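Local structure of ecdysteroid-phosphate phosphatase (Bombyx mori, 3C7T) at residues Lys113-Leu118 and Glu170-Ala175; Thr195-Val200 and Gly219-Lys224. The protein releases active ecdysteroids from their inactive phosphorylated forms, with high activity on ecdysone 22-phosphate, and also acts as a protein tyrosine phosphatase. All coordinates share one frame; numbering follows the deposited sequence.

Both contacts lie in the C-terminal histidine phosphatase domain of a longer protein, in series along the chain with centres about 17 Å apart. Contact 1 is buried packing, whereas contact 2 is a salt bridge at the surface and dimer interface. M173 joins them: its CE lies 3.5 Å from T195 CG2 and its SD 3.5 Å from the backbone N of M199, so helix 162-179 rests on helix 193-204. Neither contact's main interaction touches the bound tungstate, which is about 10 Å from the L118 side chain and about 11 Å from that of D197. K224, in segment 219-224, does reach it, hydrogen-bonding to a tungstate oxygen through NZ.

Contact 1 of 2, residues Lys113-Leu118 and Glu170-Ala175; sequences KVEPGL and EVAMQA
The carboxylate of E115 has the methyl group of A172 over one side of its plane, with A172 CB 4.1 Å from E115 CD, while its oxygens are taken up by N-H and O-H groups. OE2 accepts the backbone N of G117 at 2.8 Å through the anti lone pair, and also V153 N; OE1 meets Y149 OH and Y152 N. Four hydrogen bonds, two to each oxygen, satisfy this buried carboxylate and fix its rotation. CG stands anti to the backbone N (chi1 179°), and the bend at the next bond (chi2 47°) folds the carboxylate back to G117 while leaving CG 3.8 Å from A172 CB. Replacing E115 by alanine removes the carboxylate, which would probably leave G117 N, Y149 OH and the backbone N-H groups of Y152 and V153 without their acceptor and open a gap beside the A172 methyl.

G117 illustrates how a missing side chain permits close approach: its CA comes 3.9 Å from A172 CB, and a beta carbon would collide with that methyl. One residue further, L118 CD2 meets M173 CE at 3.7 Å and M173 CG at 3.9 Å, the two chains crossing at a slant; the extended M173 chain thus runs past the leucine methyl.

The contact fastens the short 3-10 turn after strand 112-114, at one edge of the mixed sheet of this histidine phosphatase domain, to helix 162-179. L118 also packs on Y86 of strand 84-87 and F189 of strand 187-191, its side chain about 6 Å from that of H192, a probable active-site residue, while M173 touches F189 and reaches helix 193-204.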
ATOM      1  N   LYS A 113      -0.485  13.439  20.780  1.00 22.67           N
ATOM      2  CA  LYS A 113      -1.375  13.920  21.825  1.00 22.93           C
ATOM      3  C   LYS A 113      -2.796  13.464  21.517  1.00 23.11           C
ATOM      4  O   LYS A 113      -3.416  13.961  20.573  1.00 22.62           O
ATOM      5  CB  LYS A 113      -1.315  15.448  21.895  1.00 22.85           C
ATOM      6  CG  LYS A 113       0.083  16.005  22.246  1.00 23.62           C
ATOM      7  CD  LYS A 113       0.072  17.523  22.359  1.00 27.61           C
ATOM      8  CE  LYS A 113       1.382  18.143  21.861  1.00 30.81           C
ATOM      9  NZ  LYS A 113       2.591  17.441  22.387  1.00 30.86           N
ATOM     10  N   VAL A 114      -3.306  12.533  22.319  1.00 23.19           N
ATOM     11  CA  VAL A 114      -4.612  11.922  22.065  1.00 23.40           C
ATOM     12  C   VAL A 114      -5.669  12.864  22.630  1.00 24.08           C
ATOM     13  O   VAL A 114      -5.716  13.125  23.845  1.00 23.53           O
ATOM     14  CB  VAL A 114      -4.698  10.491  22.659  1.00 23.70           C
ATOM     15  CG1 VAL A 114      -6.140   9.952  22.643  1.00 22.94           C
ATOM     16  CG2 VAL A 114      -3.759   9.553  21.905  1.00 23.80           C
ATOM     17  N   GLU A 115      -6.484  13.394  21.724  1.00 23.65           N
ATOM     18  CA  GLU A 115      -7.430  14.455  22.023  1.00 24.40           C
ATOM     19  C   GLU A 115      -8.850  13.991  21.702  1.00 24.91           C
ATOM     20  O   GLU A 115      -9.228  13.907  20.531  1.00 25.18           O
ATOM     21  CB  GLU A 115      -7.081  15.685  21.187  1.00 24.18           C
ATOM     22  CG  GLU A 115      -8.024  16.854  21.403  1.00 24.42           C
ATOM     23  CD  GLU A 115      -8.262  17.121  22.886  1.00 28.16           C
ATOM     24  OE1 GLU A 115      -7.281  17.464  23.597  1.00 28.37           O
ATOM     25  OE2 GLU A 115      -9.420  16.972  23.328  1.00 28.29           O
ATOM     26  N   PRO A 116      -9.639  13.653  22.732  1.00 25.23           N
ATOM     27  CA  PRO A 116     -11.038  13.266  22.484  1.00 24.89           C
ATOM     28  C   PRO A 116     -11.877  14.363  21.805  1.00 24.32           C
ATOM     29  O   PRO A 116     -12.909  14.069  21.182  1.00 25.60           O
ATOM     30  CB  PRO A 116     -11.561  12.931  23.892  1.00 25.25           C
ATOM     31  CG  PRO A 116     -10.302  12.585  24.664  1.00 25.12           C
ATOM     32  CD  PRO A 116      -9.277  13.535  24.160  1.00 24.95           C
ATOM     33  N   GLY A 117     -11.420  15.608  21.873  1.00 24.81           N
ATOM     34  CA  GLY A 117     -12.099  16.692  21.162  1.00 24.58           C
ATOM     35  C   GLY A 117     -12.208  16.389  19.678  1.00 24.33           C
ATOM     36  O   GLY A 117     -13.150  16.821  19.026  1.00 24.81           O
ATOM     37  N   LEU A 118     -11.250  15.617  19.162  1.00 23.29           N
ATOM     38  CA  LEU A 118     -11.188  15.278  17.741  1.00 23.23           C
ATOM     39  C   LEU A 118     -12.035  14.071  17.335  1.00 23.21           C
ATOM     40  O   LEU A 118     -12.134  13.766  16.140  1.00 22.65           O
ATOM     41  CB  LEU A 118      -9.711  15.066  17.328  1.00 22.74           C
ATOM     42  CG  LEU A 118      -8.772  16.280  17.487  1.00 23.94           C
ATOM     43  CD1 LEU A 118      -7.372  15.880  17.079  1.00 24.66           C
ATOM     44  CD2 LEU A 118      -9.260  17.495  16.682  1.00 23.46           C
ATOM     45  N   GLU A 170     -14.160  22.357  17.692  1.00 25.81           N
ATOM     46  CA  GLU A 170     -13.703  23.734  17.628  1.00 27.08           C
ATOM     47  C   GLU A 170     -12.934  24.128  18.891  1.00 26.40           C
ATOM     48  O   GLU A 170     -11.889  24.759  18.797  1.00 27.14           O
ATOM     49  CB  GLU A 170     -14.900  24.663  17.413  1.00 27.56           C
ATOM     50  CG  GLU A 170     -14.539  26.147  17.280  1.00 29.13           C
ATOM     51  CD  GLU A 170     -15.779  27.004  17.161  1.00 33.19           C
ATOM     52  OE1 GLU A 170     -16.448  26.927  16.116  1.00 33.70           O
ATOM     53  OE2 GLU A 170     -16.083  27.751  18.114  1.00 34.49           O
ATOM     54  N   VAL A 171     -13.444  23.747  20.062  1.00 26.25           N
ATOM     55  CA  VAL A 171     -12.750  24.013  21.336  1.00 25.95           C
ATOM     56  C   VAL A 171     -11.344  23.422  21.295  1.00 25.92           C
ATOM     57  O   VAL A 171     -10.374  24.126  21.584  1.00 25.49           O
ATOM     58  CB  VAL A 171     -13.560  23.489  22.567  1.00 26.16           C
ATOM     59  CG1 VAL A 171     -12.698  23.358  23.815  1.00 26.26           C
ATOM     60  CG2 VAL A 171     -14.721  24.404  22.852  1.00 25.44           C
ATOM     61  N   ALA A 172     -11.234  22.151  20.894  1.00 25.24           N
ATOM     62  CA  ALA A 172      -9.939  21.465  20.875  1.00 25.11           C
ATOM     63  C   ALA A 172      -8.998  22.074  19.838  1.00 25.09           C
ATOM     64  O   ALA A 172      -7.834  22.326  20.134  1.00 25.52           O
ATOM     65  CB  ALA A 172     -10.121  19.963  20.635  1.00 25.15           C
ATOM     66  N   MET A 173      -9.507  22.332  18.636  1.00 24.95           N
ATOM     67  CA  MET A 173      -8.672  22.829  17.543  1.00 25.44           C
ATOM     68  C   MET A 173      -8.221  24.267  17.749  1.00 25.27           C
ATOM     69  O   MET A 173      -7.073  24.605  17.457  1.00 25.07           O
ATOM     70  CB  MET A 173      -9.389  22.694  16.212  1.00 25.87           C
ATOM     71  CG  MET A 173      -9.450  21.254  15.708  1.00 26.69           C
ATOM     72  SD  MET A 173     -10.363  21.135  14.152  1.00 27.34           S
ATOM     73  CE  MET A 173      -9.968  19.451  13.638  1.00 25.12           C
ATOM     74  N   GLN A 174      -9.111  25.111  18.260  1.00 25.64           N
ATOM     75  CA  GLN A 174      -8.709  26.492  18.578  1.00 26.56           C
ATOM     76  C   GLN A 174      -7.750  26.544  19.756  1.00 27.06           C
ATOM     77  O   GLN A 174      -6.765  27.286  19.728  1.00 27.33           O
ATOM     78  CB  GLN A 174      -9.925  27.368  18.829  1.00 26.97           C
ATOM     79  CG  GLN A 174     -10.837  27.510  17.606  1.00 27.21           C
ATOM     80  CD  GLN A 174     -11.917  28.562  17.810  1.00 28.12           C
ATOM     81  OE1 GLN A 174     -12.280  28.886  18.950  1.00 29.94           O
ATOM     82  NE2 GLN A 174     -12.432  29.102  16.714  1.00 26.32           N
ATOM     83  N   ALA A 175      -8.028  25.758  20.791  1.00 27.58           N
ATOM     84  CA  ALA A 175      -7.102  25.666  21.917  1.00 27.61           C
ATOM     85  C   ALA A 175      -5.700  25.261  21.451  1.00 27.76           C
ATOM     86  O   ALA A 175      -4.722  25.909  21.817  1.00 27.30           O
ATOM     87  CB  ALA A 175      -7.623  24.730  22.990  1.00 27.98           C
TER

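Contact 2 of 2, residues Thr195-Val200 and Gly219-Lys224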
ATOM      1  N   THR A 195     -12.849  15.938   9.951  1.00 22.40           N
ATOM      2  CA  THR A 195     -11.786  16.709  10.603  1.00 21.97           C
ATOM      3  C   THR A 195     -11.251  17.840   9.726  1.00 22.67           C
ATOM      4  O   THR A 195     -10.928  18.944  10.226  1.00 21.49           O
ATOM      5  CB  THR A 195     -10.636  15.788  11.055  1.00 22.67           C
ATOM      6  OG1 THR A 195     -11.162  14.837  11.978  1.00 21.48           O
ATOM      7  CG2 THR A 195      -9.479  16.591  11.740  1.00 22.33           C
ATOM      8  N   LEU A 196     -11.170  17.572   8.416  1.00 22.26           N
ATOM      9  CA  LEU A 196     -10.681  18.564   7.467  1.00 23.46           C
ATOM     10  C   LEU A 196     -11.591  19.793   7.438  1.00 24.10           C
ATOM     11  O   LEU A 196     -11.105  20.921   7.593  1.00 24.67           O
ATOM     12  CB  LEU A 196     -10.498  17.964   6.064  1.00 22.71           C
ATOM     13  CG  LEU A 196      -9.209  17.147   5.847  1.00 23.85           C
ATOM     14  CD1 LEU A 196      -9.141  15.865   6.698  1.00 24.71           C
ATOM     15  CD2 LEU A 196      -9.074  16.789   4.357  1.00 21.59           C
ATOM     16  N   ASP A 197     -12.899  19.579   7.273  1.00 24.87           N
ATOM     17  CA  ASP A 197     -13.882  20.680   7.373  1.00 26.45           C
ATOM     18  C   ASP A 197     -13.946  21.325   8.772  1.00 25.64           C
ATOM     19  O   ASP A 197     -14.154  22.541   8.891  1.00 26.21           O
ATOM     20  CB  ASP A 197     -15.278  20.223   6.949  1.00 27.39           C
ATOM     21  CG  ASP A 197     -15.493  20.315   5.442  1.00 31.98           C
ATOM     22  OD1 ASP A 197     -14.571  20.747   4.716  1.00 36.26           O
ATOM     23  OD2 ASP A 197     -16.612  19.969   4.984  1.00 38.46           O
ATOM     24  N   GLN A 198     -13.747  20.535   9.826  1.00 25.11           N
ATOM     25  CA  GLN A 198     -13.675  21.102  11.192  1.00 25.20           C
ATOM     26  C   GLN A 198     -12.496  22.066  11.371  1.00 25.18           C
ATOM     27  O   GLN A 198     -12.609  23.150  12.010  1.00 23.66           O
ATOM     28  CB  GLN A 198     -13.591  20.000  12.241  1.00 24.91           C
ATOM     29  CG  GLN A 198     -14.875  19.239  12.429  1.00 25.67           C
ATOM     30  CD  GLN A 198     -14.716  18.172  13.463  1.00 27.33           C
ATOM     31  OE1 GLN A 198     -14.116  17.125  13.207  1.00 26.39           O
ATOM     32  NE2 GLN A 198     -15.229  18.433  14.655  1.00 25.61           N
ATOM     33  N   MET A 199     -11.354  21.698  10.799  1.00 24.97           N
ATOM     34  CA  MET A 199     -10.165  22.544  10.895  1.00 25.83           C
ATOM     35  C   MET A 199     -10.361  23.872  10.187  1.00 26.42           C
ATOM     36  O   MET A 199     -10.014  24.927  10.741  1.00 26.72           O
ATOM     37  CB  MET A 199      -8.924  21.846  10.328  1.00 26.11           C
ATOM     38  CG  MET A 199      -7.747  22.791  10.191  1.00 28.02           C
ATOM     39  SD  MET A 199      -6.376  22.204   9.187  1.00 32.92           S
ATOM     40  CE  MET A 199      -7.094  22.129   7.543  1.00 32.21           C
ATOM     41  N   VAL A 200     -10.896  23.820   8.972  1.00 26.42           N
ATOM     42  CA  VAL A 200     -11.174  25.022   8.187  1.00 27.09           C
ATOM     43  C   VAL A 200     -12.147  25.920   8.956  1.00 27.06           C
ATOM     44  O   VAL A 200     -11.890  27.110   9.138  1.00 28.02           O
ATOM     45  CB  VAL A 200     -11.760  24.691   6.794  1.00 27.84           C
ATOM     46  CG1 VAL A 200     -12.213  25.977   6.066  1.00 27.35           C
ATOM     47  CG2 VAL A 200     -10.755  23.899   5.953  1.00 27.88           C
ATOM     48  N   GLY A 219     -22.683  16.641   6.143  1.00 33.69           N
ATOM     49  CA  GLY A 219     -23.358  16.364   4.873  1.00 32.06           C
ATOM     50  C   GLY A 219     -23.240  17.499   3.880  1.00 30.74           C
ATOM     51  O   GLY A 219     -23.961  17.525   2.884  1.00 29.26           O
ATOM     52  N   ARG A 220     -22.317  18.429   4.144  1.00 29.61           N
ATOM     53  CA  ARG A 220     -21.962  19.431   3.141  1.00 29.68           C
ATOM     54  C   ARG A 220     -21.635  18.737   1.812  1.00 28.98           C
ATOM     55  O   ARG A 220     -22.067  19.181   0.759  1.00 29.36           O
ATOM     56  CB  ARG A 220     -20.782  20.293   3.623  1.00 29.74           C
ATOM     57  CG  ARG A 220     -20.351  21.377   2.642  1.00 32.17           C
ATOM     58  CD  ARG A 220     -19.269  22.262   3.250  1.00 36.82           C
ATOM     59  NE  ARG A 220     -17.936  21.655   3.179  1.00 40.96           N
ATOM     60  CZ  ARG A 220     -17.133  21.724   2.116  1.00 43.10           C
ATOM     61  NH1 ARG A 220     -17.527  22.358   1.013  1.00 43.99           N
ATOM     62  NH2 ARG A 220     -15.929  21.156   2.151  1.00 43.47           N
ATOM     63  N   ASN A 221     -20.904  17.626   1.873  1.00 28.09           N
ATOM     64  CA  ASN A 221     -20.554  16.867   0.658  1.00 27.68           C
ATOM     65  C   ASN A 221     -21.112  15.455   0.681  1.00 26.24           C
ATOM     66  O   ASN A 221     -21.321  14.890   1.760  1.00 27.27           O
ATOM     67  CB  ASN A 221     -19.048  16.808   0.477  1.00 28.67           C
ATOM     68  CG  ASN A 221     -18.424  18.191   0.438  1.00 31.74           C
ATOM     69  OD1 ASN A 221     -17.652  18.554   1.324  1.00 36.76           O
ATOM     70  ND2 ASN A 221     -18.793  18.981  -0.563  1.00 34.53           N
ATOM     71  N   LEU A 222     -21.323  14.870  -0.492  1.00 24.90           N
ATOM     72  CA  LEU A 222     -21.986  13.572  -0.554  1.00 22.73           C
ATOM     73  C   LEU A 222     -21.062  12.421  -0.179  1.00 22.42           C
ATOM     74  O   LEU A 222     -21.506  11.412   0.376  1.00 21.80           O
ATOM     75  CB  LEU A 222     -22.560  13.347  -1.950  1.00 23.28           C
ATOM     76  CG  LEU A 222     -23.388  12.079  -2.184  1.00 21.57           C
ATOM     77  CD1 LEU A 222     -24.588  11.947  -1.237  1.00 21.09           C
ATOM     78  CD2 LEU A 222     -23.859  12.098  -3.639  1.00 21.28           C
ATOM     79  N   LEU A 223     -19.778  12.577  -0.507  1.00 22.29           N
ATOM     80  CA  LEU A 223     -18.770  11.547  -0.282  1.00 22.47           C
ATOM     81  C   LEU A 223     -17.750  11.983   0.753  1.00 22.27           C
ATOM     82  O   LEU A 223     -17.469  13.174   0.879  1.00 23.05           O
ATOM     83  CB  LEU A 223     -18.047  11.261  -1.593  1.00 22.97           C
ATOM     84  CG  LEU A 223     -18.904  10.823  -2.765  1.00 24.10           C
ATOM     85  CD1 LEU A 223     -17.981  10.501  -3.915  1.00 24.64           C
ATOM     86  CD2 LEU A 223     -19.748   9.592  -2.397  1.00 25.64           C
ATOM     87  N   LYS A 224     -17.215  11.025   1.506  1.00 21.99           N
ATOM     88  CA  LYS A 224     -16.124  11.299   2.437  1.00 21.31           C
ATOM     89  C   LYS A 224     -14.854  11.540   1.658  1.00 21.45           C
ATOM     90  O   LYS A 224     -14.635  10.904   0.612  1.00 21.30           O
ATOM     91  CB  LYS A 224     -15.883  10.117   3.378  1.00 21.02           C
ATOM     92  CG  LYS A 224     -16.903   9.969   4.459  1.00 21.93           C
ATOM     93  CD  LYS A 224     -16.608   8.790   5.403  1.00 21.92           C
ATOM     94  CE  LYS A 224     -17.551   8.852   6.606  1.00 24.21           C
ATOM     95  NZ  LYS A 224     -17.616   7.706   7.542  1.00 22.85           N
TER
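D197 OD2 is gripped by two nitrogens of R220: NE, at 2.8 Å with an N-H...O angle of 159°, and more weakly NH2, at 3.1 Å. The other oxygen, OD1, takes NH2 at 2.9 Å on its syn lone pair. This is the side-on form of the arginine-aspartate salt bridge, NE and NH2 each reaching chiefly for a different oxygen, but it is twisted: the carboxylate and guanidinium planes stand 46° apart. OD2 lies nearly in the guanidinium plane, yet NE approaches it from above the carboxylate plane, and OD1 is tilted out of the guanidinium plane.

The R220 chain leaves with CG anti to its own N and bends at chi3 (80°), turning NE and NH2 to face the helix. N221 OD1 lies 3.2 Å above the guanidinium plane, offset toward its rim.

NH2 also donates to the carbonyl O of I260 in the second subunit, whose L261 packs on both D197 and R220. The ion pair therefore ties the loop before strand 230-235 to helix 193-204 and presents one arginine, its charge probably offset by D197, to the partner chain of the homodimer.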